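Local atomic coordinates of alkaline phosphatase D (Bacillus subtilis, PDB entry 2YEQ), a protein that hydrolyses phosphate esters as a secreted alkaline phosphatase and phosphodiesterase, using an active site that contains iron and calcium. Residues Gly407-Arg420 with Gln434-Thr446. Numbering follows the deposited sequence.
Sequences GTSITSGGNGADKR and QFFNDYRGYVRCT. With EDO (1,2-ethanediol), chain N.
R440 reaches into the loop 407-420 and is gripped there from several sides. Its chain bends twice, at chi2 (-74°) and chi3 (73°), which brings the guanidinium between the loop and D438. NH1 gives a fairly straight bond, 2.8 Å long, to G414 O, which lies at the edge of the guanidinium in its plane. NH2 meets T408 OG1 at 3.0 Å, tilted from that plane. NE makes a weak bond to S409 OG, which itself donates to S412 O on a lone pair. NH2 also bridges to D438 OD1, met from above the carboxylate plane. An alanine in place of R440 would probably leave D438 OD1 without this charged mate and G414 O without its NH1 donor.

T408 OG1 stands anti to the backbone N and donates a hydrogen bond to Y439 O at 2.8 Å, from above the carbonyl plane.

R420 lies across F436 at about a right angle. F436 CZ sits over one guanidinium face, 3.6 Å from R420 NE, with the two planes 52° apart. R420 NH1 forms a longer salt bridge to D438 OD2 at 3.4 Å, and its NH2 pairs with E503. Next to this, A417 and D438 form a single antiparallel bridge, with A417 N to D438 O at 2.9 Å. The carbonyl carbon of A417 rests over one face of the Y439 ring, near the rim, while the Y439 hydroxyl bonds to V496 O.

The contact ties the loop after strand 400-406 to the short link by which the chain passes from strand 433-437 to strand 440-448, in another sheet. S412 lies close to the iron, and its OG bonds to the iron ligand Y154. The buried D438 carboxylate, its charge balanced between R420 and R440, probably stays ionised.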
ATOM      1  N   GLY A 407      -6.252   7.030  -1.880  1.00 17.97           N
ATOM      2  CA  GLY A 407      -5.986   6.657  -3.256  1.00 18.09           C
ATOM      3  C   GLY A 407      -6.850   5.570  -3.803  1.00 18.90           C
ATOM      4  O   GLY A 407      -7.161   4.589  -3.118  1.00 19.88           O
ATOM      5  N   THR A 408      -7.225   5.724  -5.068  1.00 18.41           N
ATOM      6  CA  THR A 408      -7.859   4.657  -5.817  1.00 18.49           C
ATOM      7  C   THR A 408      -6.954   3.412  -5.932  1.00 17.26           C
ATOM      8  O   THR A 408      -5.794   3.420  -5.541  1.00 17.60           O
ATOM      9  CB  THR A 408      -8.209   5.168  -7.199  1.00 18.65           C
ATOM     10  OG1 THR A 408      -9.017   4.221  -7.897  1.00 18.72           O
ATOM     11  CG2 THR A 408      -6.939   5.550  -7.992  1.00 17.02           C
ATOM     12  N   SER A 409      -7.503   2.361  -6.495  1.00 17.60           N
ATOM     13  CA  SER A 409      -6.773   1.126  -6.700  1.00 17.27           C
ATOM     14  C   SER A 409      -6.029   1.144  -8.054  1.00 17.69           C
ATOM     15  O   SER A 409      -6.470   1.807  -9.004  1.00 16.71           O
ATOM     16  CB  SER A 409      -7.768  -0.001  -6.709  1.00 16.19           C
ATOM     17  OG  SER A 409      -8.875   0.302  -7.546  1.00 16.79           O
ATOM     18  N   ILE A 410      -4.922   0.412  -8.108  1.00 17.57           N
ATOM     19  CA  ILE A 410      -4.166   0.172  -9.350  1.00 15.69           C
ATOM     20  C   ILE A 410      -5.045  -0.539 -10.362  1.00 16.94           C
ATOM     21  O   ILE A 410      -5.063  -0.164 -11.544  1.00 17.02           O
ATOM     22  CB  ILE A 410      -2.888  -0.624  -9.043  1.00 16.50           C
ATOM     23  CG1 ILE A 410      -1.909   0.229  -8.245  1.00 17.92           C
ATOM     24  CG2 ILE A 410      -2.254  -1.210 -10.313  1.00 15.70           C
ATOM     25  CD1 ILE A 410      -1.100   1.299  -9.094  1.00 16.20           C
ATOM     26  N   THR A 411      -5.777  -1.578  -9.921  1.00 15.67           N
ATOM     27  CA  THR A 411      -6.751  -2.273 -10.766  1.00 16.04           C
ATOM     28  C   THR A 411      -8.052  -2.744 -10.100  1.00 15.79           C
ATOM     29  O   THR A 411      -9.035  -2.955 -10.784  1.00 17.34           O
ATOM     30  CB  THR A 411      -6.142  -3.581 -11.338  1.00 18.37           C
ATOM     31  OG1 THR A 411      -5.542  -4.312 -10.257  1.00 17.09           O
ATOM     32  CG2 THR A 411      -5.096  -3.259 -12.447  1.00 16.94           C
ATOM     33  N   SER A 412      -8.045  -2.988  -8.794  1.00 14.81           N
ATOM     34  CA  SER A 412      -9.187  -3.678  -8.149  1.00 16.01           C
ATOM     35  C   SER A 412     -10.465  -2.932  -8.439  1.00 18.84           C
ATOM     36  O   SER A 412     -10.530  -1.704  -8.283  1.00 20.16           O
ATOM     37  CB  SER A 412      -8.991  -3.791  -6.636  1.00 15.28           C
ATOM     38  OG  SER A 412      -7.755  -4.384  -6.346  1.00 13.75           O
ATOM     39  N   GLY A 413     -11.445  -3.674  -8.943  1.00 17.73           N
ATOM     40  CA  GLY A 413     -12.760  -3.134  -9.254  1.00 18.98           C
ATOM     41  C   GLY A 413     -12.998  -2.870 -10.721  1.00 18.44           C
ATOM     42  O   GLY A 413     -14.138  -2.716 -11.148  1.00 20.84           O
ATOM     43  N   GLY A 414     -11.937  -2.858 -11.523  1.00 18.43           N
ATOM     44  CA  GLY A 414     -12.119  -2.741 -12.968  1.00 18.88           C
ATOM     45  C   GLY A 414     -12.130  -1.292 -13.439  1.00 19.89           C
ATOM     46  O   GLY A 414     -11.553  -0.413 -12.792  1.00 21.17           O
ATOM     47  N   ASN A 415     -12.796  -1.023 -14.554  1.00 20.45           N
ATOM     48  CA  ASN A 415     -12.610   0.261 -15.229  1.00 20.16           C
ATOM     49  C   ASN A 415     -13.198   1.450 -14.487  1.00 21.99           C
ATOM     50  O   ASN A 415     -12.641   2.568 -14.530  1.00 21.27           O
ATOM     51  CB  ASN A 415     -13.166   0.205 -16.646  1.00 22.41           C
ATOM     52  CG  ASN A 415     -12.432  -0.781 -17.521  1.00 20.11           C
ATOM     53  OD1 ASN A 415     -11.233  -1.049 -17.318  1.00 20.61           O
ATOM     54  ND2 ASN A 415     -13.140  -1.335 -18.495  1.00 19.90           N
ATOM     55  N   GLY A 416     -14.321   1.222 -13.813  1.00 22.56           N
ATOM     56  CA  GLY A 416     -14.903   2.260 -12.976  1.00 23.64           C
ATOM     57  C   GLY A 416     -15.479   3.403 -13.807  1.00 24.31           C
ATOM     58  O   GLY A 416     -15.894   3.215 -14.965  1.00 21.08           O
ATOM     59  N   ALA A 417     -15.496   4.582 -13.206  1.00 22.75           N
ATOM     60  CA  ALA A 417     -16.223   5.723 -13.776  1.00 22.91           C
ATOM     61  C   ALA A 417     -15.831   6.993 -13.042  1.00 22.21           C
ATOM     62  O   ALA A 417     -15.090   6.951 -12.058  1.00 21.66           O
ATOM     63  CB  ALA A 417     -17.734   5.478 -13.694  1.00 23.89           C
ATOM     64  N   ASP A 418     -16.274   8.150 -13.536  1.00 23.07           N
ATOM     65  CA  ASP A 418     -15.949   9.393 -12.851  1.00 22.48           C
ATOM     66  C   ASP A 418     -16.721   9.520 -11.532  1.00 22.59           C
ATOM     67  O   ASP A 418     -16.218  10.061 -10.551  1.00 21.56           O
ATOM     68  CB  ASP A 418     -16.211  10.615 -13.757  1.00 24.50           C
ATOM     69  CG  ASP A 418     -15.431  11.820 -13.323  1.00 27.11           C
ATOM     70  OD1 ASP A 418     -14.197  11.886 -13.596  1.00 25.44           O
ATOM     71  OD2 ASP A 418     -16.032  12.685 -12.657  1.00 30.61           O
ATOM     72  N   LYS A 419     -17.929   8.988 -11.522  1.00 22.93           N
ATOM     73  CA  LYS A 419     -18.881   9.168 -10.435  1.00 26.64           C
ATOM     74  C   LYS A 419     -19.726   7.902 -10.319  1.00 24.47           C
ATOM     75  O   LYS A 419     -19.926   7.217 -11.317  1.00 24.18           O
ATOM     76  CB  LYS A 419     -19.794  10.349 -10.810  1.00 31.58           C
ATOM     77  CG  LYS A 419     -20.688  10.906  -9.725  1.00 37.40           C
ATOM     78  CD  LYS A 419     -21.314  12.244 -10.211  1.00 38.87           C
ATOM     79  CE  LYS A 419     -22.553  12.629  -9.422  1.00 43.69           C
ATOM     80  NZ  LYS A 419     -22.688  14.112  -9.342  1.00 41.33           N
ATOM     81  N   ARG A 420     -20.258   7.646  -9.123  1.00 24.00           N
ATOM     82  CA  ARG A 420     -21.118   6.480  -8.824  1.00 26.47           C
ATOM     83  C   ARG A 420     -22.538   6.933  -8.443  1.00 27.25           C
ATOM     84  O   ARG A 420     -22.795   8.113  -8.289  1.00 27.44           O
ATOM     85  CB  ARG A 420     -20.562   5.745  -7.602  1.00 27.56           C
ATOM     86  CG  ARG A 420     -19.290   5.046  -7.803  1.00 31.38           C
ATOM     87  CD  ARG A 420     -19.222   3.824  -6.931  1.00 34.27           C
ATOM     88  NE  ARG A 420     -18.569   4.023  -5.638  1.00 39.05           N
ATOM     89  CZ  ARG A 420     -17.402   3.450  -5.289  1.00 43.50           C
ATOM     90  NH1 ARG A 420     -16.704   2.670  -6.141  1.00 44.67           N
ATOM     91  NH2 ARG A 420     -16.917   3.663  -4.078  1.00 41.34           N
ATOM     92  N   GLN A 434     -14.041  16.402   0.111  1.00 23.79           N
ATOM     93  CA  GLN A 434     -13.870  17.393  -0.950  1.00 23.86           C
ATOM     94  C   GLN A 434     -13.785  16.791  -2.345  1.00 27.69           C
ATOM     95  O   GLN A 434     -13.808  17.534  -3.330  1.00 27.17           O
ATOM     96  CB  GLN A 434     -12.582  18.176  -0.689  1.00 23.18           C
ATOM     97  CG  GLN A 434     -12.539  18.872   0.654  1.00 25.45           C
ATOM     98  CD  GLN A 434     -13.705  19.830   0.802  1.00 29.46           C
ATOM     99  OE1 GLN A 434     -13.907  20.685  -0.059  1.00 28.03           O
ATOM    100  NE2 GLN A 434     -14.513  19.649   1.853  1.00 26.83           N
ATOM    101  N   PHE A 435     -13.681  15.462  -2.450  1.00 22.01           N
ATOM    102  CA  PHE A 435     -13.392  14.835  -3.740  1.00 20.85           C
ATOM    103  C   PHE A 435     -13.807  13.366  -3.783  1.00 19.38           C
ATOM    104  O   PHE A 435     -13.622  12.673  -2.807  1.00 19.75           O
ATOM    105  CB  PHE A 435     -11.890  14.940  -3.996  1.00 19.83           C
ATOM    106  CG  PHE A 435     -11.437  14.345  -5.324  1.00 20.06           C
ATOM    107  CD1 PHE A 435     -11.917  14.832  -6.524  1.00 18.87           C
ATOM    108  CD2 PHE A 435     -10.492  13.334  -5.352  1.00 20.49           C
ATOM    109  CE1 PHE A 435     -11.479  14.315  -7.728  1.00 20.45           C
ATOM    110  CE2 PHE A 435     -10.046  12.791  -6.575  1.00 19.79           C
ATOM    111  CZ  PHE A 435     -10.535  13.270  -7.744  1.00 20.25           C
ATOM    112  N   PHE A 436     -14.395  12.940  -4.899  1.00 18.80           N
ATOM    113  CA  PHE A 436     -14.569  11.536  -5.219  1.00 20.13           C
ATOM    114  C   PHE A 436     -14.248  11.325  -6.694  1.00 19.28           C
ATOM    115  O   PHE A 436     -14.649  12.134  -7.529  1.00 19.76           O
ATOM    116  CB  PHE A 436     -16.007  11.029  -4.979  1.00 20.53           C
ATOM    117  CG  PHE A 436     -16.206   9.600  -5.406  1.00 19.96           C
ATOM    118  CD1 PHE A 436     -15.774   8.572  -4.585  1.00 20.91           C
ATOM    119  CD2 PHE A 436     -16.749   9.291  -6.642  1.00 21.76           C
ATOM    120  CE1 PHE A 436     -15.886   7.246  -4.960  1.00 19.69           C
ATOM    121  CE2 PHE A 436     -16.874   7.964  -7.051  1.00 21.34           C
ATOM    122  CZ  PHE A 436     -16.447   6.926  -6.195  1.00 21.89           C
ATOM    123  N   ASN A 437     -13.563  10.220  -7.001  1.00 18.72           N
ATOM    124  CA  ASN A 437     -13.381   9.721  -8.355  1.00 19.30           C
ATOM    125  C   ASN A 437     -13.241   8.190  -8.363  1.00 19.31           C
ATOM    126  O   ASN A 437     -12.715   7.624  -7.413  1.00 19.91           O
ATOM    127  CB  ASN A 437     -12.130  10.355  -8.963  1.00 20.19           C
ATOM    128  CG  ASN A 437     -11.993  10.061 -10.425  1.00 22.83           C
ATOM    129  OD1 ASN A 437     -12.779  10.549 -11.271  1.00 26.04           O
ATOM    130  ND2 ASN A 437     -11.021   9.258 -10.750  1.00 18.82           N
ATOM    131  N   ASP A 438     -13.688   7.521  -9.423  1.00 20.35           N
ATOM    132  CA  ASP A 438     -13.661   6.033  -9.442  1.00 20.51           C
ATOM    133  C   ASP A 438     -12.957   5.430 -10.666  1.00 19.63           C
ATOM    134  O   ASP A 438     -13.378   4.411 -11.172  1.00 17.91           O
ATOM    135  CB  ASP A 438     -15.084   5.482  -9.331  1.00 21.88           C
ATOM    136  CG  ASP A 438     -15.128   4.002  -9.007  1.00 22.48           C
ATOM    137  OD1 ASP A 438     -14.163   3.486  -8.398  1.00 23.09           O
ATOM    138  OD2 ASP A 438     -16.133   3.372  -9.404  1.00 26.29           O
ATOM    139  N   TYR A 439     -11.883   6.078 -11.120  1.00 19.48           N
ATOM    140  CA  TYR A 439     -10.985   5.513 -12.131  1.00 20.04           C
ATOM    141  C   TYR A 439      -9.749   4.959 -11.438  1.00 18.16           C
ATOM    142  O   TYR A 439      -9.352   5.442 -10.394  1.00 18.30           O
ATOM    143  CB  TYR A 439     -10.536   6.588 -13.120  1.00 20.89           C
ATOM    144  CG  TYR A 439     -11.644   7.147 -14.004  1.00 20.28           C
ATOM    145  CD1 TYR A 439     -12.445   6.320 -14.743  1.00 21.31           C
ATOM    146  CD2 TYR A 439     -11.848   8.532 -14.106  1.00 23.06           C
ATOM    147  CE1 TYR A 439     -13.443   6.830 -15.546  1.00 23.37           C
ATOM    148  CE2 TYR A 439     -12.838   9.051 -14.903  1.00 21.71           C
ATOM    149  CZ  TYR A 439     -13.618   8.203 -15.619  1.00 23.79           C
ATOM    150  OH  TYR A 439     -14.609   8.709 -16.419  1.00 27.19           O
ATOM    151  N   ARG A 440      -9.107   3.983 -12.071  1.00 19.73           N
ATOM    152  CA  ARG A 440      -7.886   3.385 -11.534  1.00 17.12           C
ATOM    153  C   ARG A 440      -6.683   4.297 -11.738  1.00 17.89           C
ATOM    154  O   ARG A 440      -6.675   5.178 -12.615  1.00 18.20           O
ATOM    155  CB  ARG A 440      -7.640   2.023 -12.174  1.00 17.44           C
ATOM    156  CG  ARG A 440      -8.848   1.086 -12.214  1.00 17.71           C
ATOM    157  CD  ARG A 440      -9.161   0.503 -10.837  1.00 19.27           C
ATOM    158  NE  ARG A 440      -9.768   1.466  -9.910  1.00 19.42           N
ATOM    159  CZ  ARG A 440     -10.977   2.001 -10.015  1.00 20.01           C
ATOM    160  NH1 ARG A 440     -11.773   1.713 -11.032  1.00 21.64           N
ATOM    161  NH2 ARG A 440     -11.399   2.841  -9.071  1.00 25.05           N
ATOM    162  N   GLY A 441      -5.663   4.088 -10.929  1.00 17.68           N
ATOM    163  CA  GLY A 441      -4.445   4.869 -10.991  1.00 18.55           C
ATOM    164  C   GLY A 441      -3.730   4.869  -9.652  1.00 19.89           C
ATOM    165  O   GLY A 441      -3.664   3.848  -8.948  1.00 21.15           O
ATOM    166  N   TYR A 442      -3.212   6.032  -9.296  1.00 16.97           N
ATOM    167  CA  TYR A 442      -2.399   6.212  -8.106  1.00 16.98           C
ATOM    168  C   TYR A 442      -2.346   7.699  -7.794  1.00 15.82           C
ATOM    169  O   TYR A 442      -2.932   8.497  -8.510  1.00 19.57           O
ATOM    170  CB  TYR A 442      -0.975   5.666  -8.302  1.00 18.44           C
ATOM    171  CG  TYR A 442      -0.188   6.297  -9.438  1.00 20.02           C
ATOM    172  CD1 TYR A 442       0.586   7.446  -9.242  1.00 21.57           C
ATOM    173  CD2 TYR A 442      -0.212   5.738 -10.694  1.00 20.84           C
ATOM    174  CE1 TYR A 442       1.306   8.017 -10.294  1.00 21.71           C
ATOM    175  CE2 TYR A 442       0.486   6.280 -11.741  1.00 20.93           C
ATOM    176  CZ  TYR A 442       1.231   7.428 -11.548  1.00 20.98           C
ATOM    177  OH  TYR A 442       1.931   7.930 -12.617  1.00 23.77           O
ATOM    178  N   VAL A 443      -1.716   8.048  -6.690  1.00 17.83           N
ATOM    179  CA  VAL A 443      -1.676   9.425  -6.196  1.00 17.48           C
ATOM    180  C   VAL A 443      -0.234   9.865  -6.123  1.00 19.01           C
ATOM    181  O   VAL A 443       0.647   9.122  -5.682  1.00 19.45           O
ATOM    182  CB  VAL A 443      -2.373   9.575  -4.809  1.00 18.84           C
ATOM    183  CG1 VAL A 443      -2.322  11.002  -4.339  1.00 16.71           C
ATOM    184  CG2 VAL A 443      -3.805   9.058  -4.876  1.00 17.34           C
ATOM    185  N   ARG A 444       0.041  11.058  -6.659  1.00 18.83           N
ATOM    186  CA  ARG A 444       1.381  11.635  -6.602  1.00 19.82           C
ATOM    187  C   ARG A 444       1.397  12.850  -5.676  1.00 21.32           C
ATOM    188  O   ARG A 444       0.608  13.779  -5.853  1.00 24.64           O
ATOM    189  CB  ARG A 444       1.809  12.075  -8.017  1.00 21.06           C
ATOM    190  CG  ARG A 444       3.203  12.664  -8.086  1.00 22.75           C
ATOM    191  CD  ARG A 444       3.547  13.089  -9.528  1.00 23.37           C
ATOM    192  NE  ARG A 444       2.706  14.183  -9.970  1.00 23.48           N
ATOM    193  CZ  ARG A 444       2.426  14.504 -11.237  1.00 26.29           C
ATOM    194  NH1 ARG A 444       2.922  13.823 -12.262  1.00 25.79           N
ATOM    195  NH2 ARG A 444       1.638  15.538 -11.483  1.00 28.10           N
ATOM    196  N   CYS A 445       2.291  12.853  -4.701  1.00 21.16           N
ATOM    197  CA  CYS A 445       2.348  13.932  -3.734  1.00 21.44           C
ATOM    198  C   CYS A 445       3.638  14.752  -3.913  1.00 23.41           C
ATOM    199  O   CYS A 445       4.720  14.194  -4.054  1.00 22.33           O
ATOM    200  CB  CYS A 445       2.236  13.390  -2.310  1.00 23.14           C
ATOM    201  SG  CYS A 445       0.542  12.745  -1.965  1.00 26.01           S
ATOM    202  N   THR A 446       3.498  16.081  -3.869  1.00 22.22           N
ATOM    203  CA  THR A 446       4.639  16.999  -3.896  1.00 21.80           C
ATOM    204  C   THR A 446       4.591  17.870  -2.670  1.00 20.90           C
ATOM    205  O   THR A 446       3.610  18.558  -2.424  1.00 20.77           O
ATOM    206  CB  THR A 446       4.610  17.885  -5.146  1.00 27.74           C
ATOM    207  OG1 THR A 446       4.533  17.057  -6.312  1.00 26.36           O
ATOM    208  CG2 THR A 446       5.867  18.746  -5.213  1.00 27.68           C
TER
HETATM  209  C1  EDO N 541     -15.020  11.041 -17.851  0.80 38.85           C
HETATM  210  O1  EDO N 541     -15.285  11.160 -19.262  0.80 47.79           O
HETATM  211  C2  EDO N 541     -15.162  12.344 -17.068  0.80 37.45           C
HETATM  212  O2  EDO N 541     -14.020  12.547 -16.231  0.80 25.74           O
HETATM  213  O   HOH W   1      -3.273   3.001  -6.276  1.00 15.42           O
HETATM  214  O   HOH W   2      -9.987   3.069 -14.689  1.00 21.88           O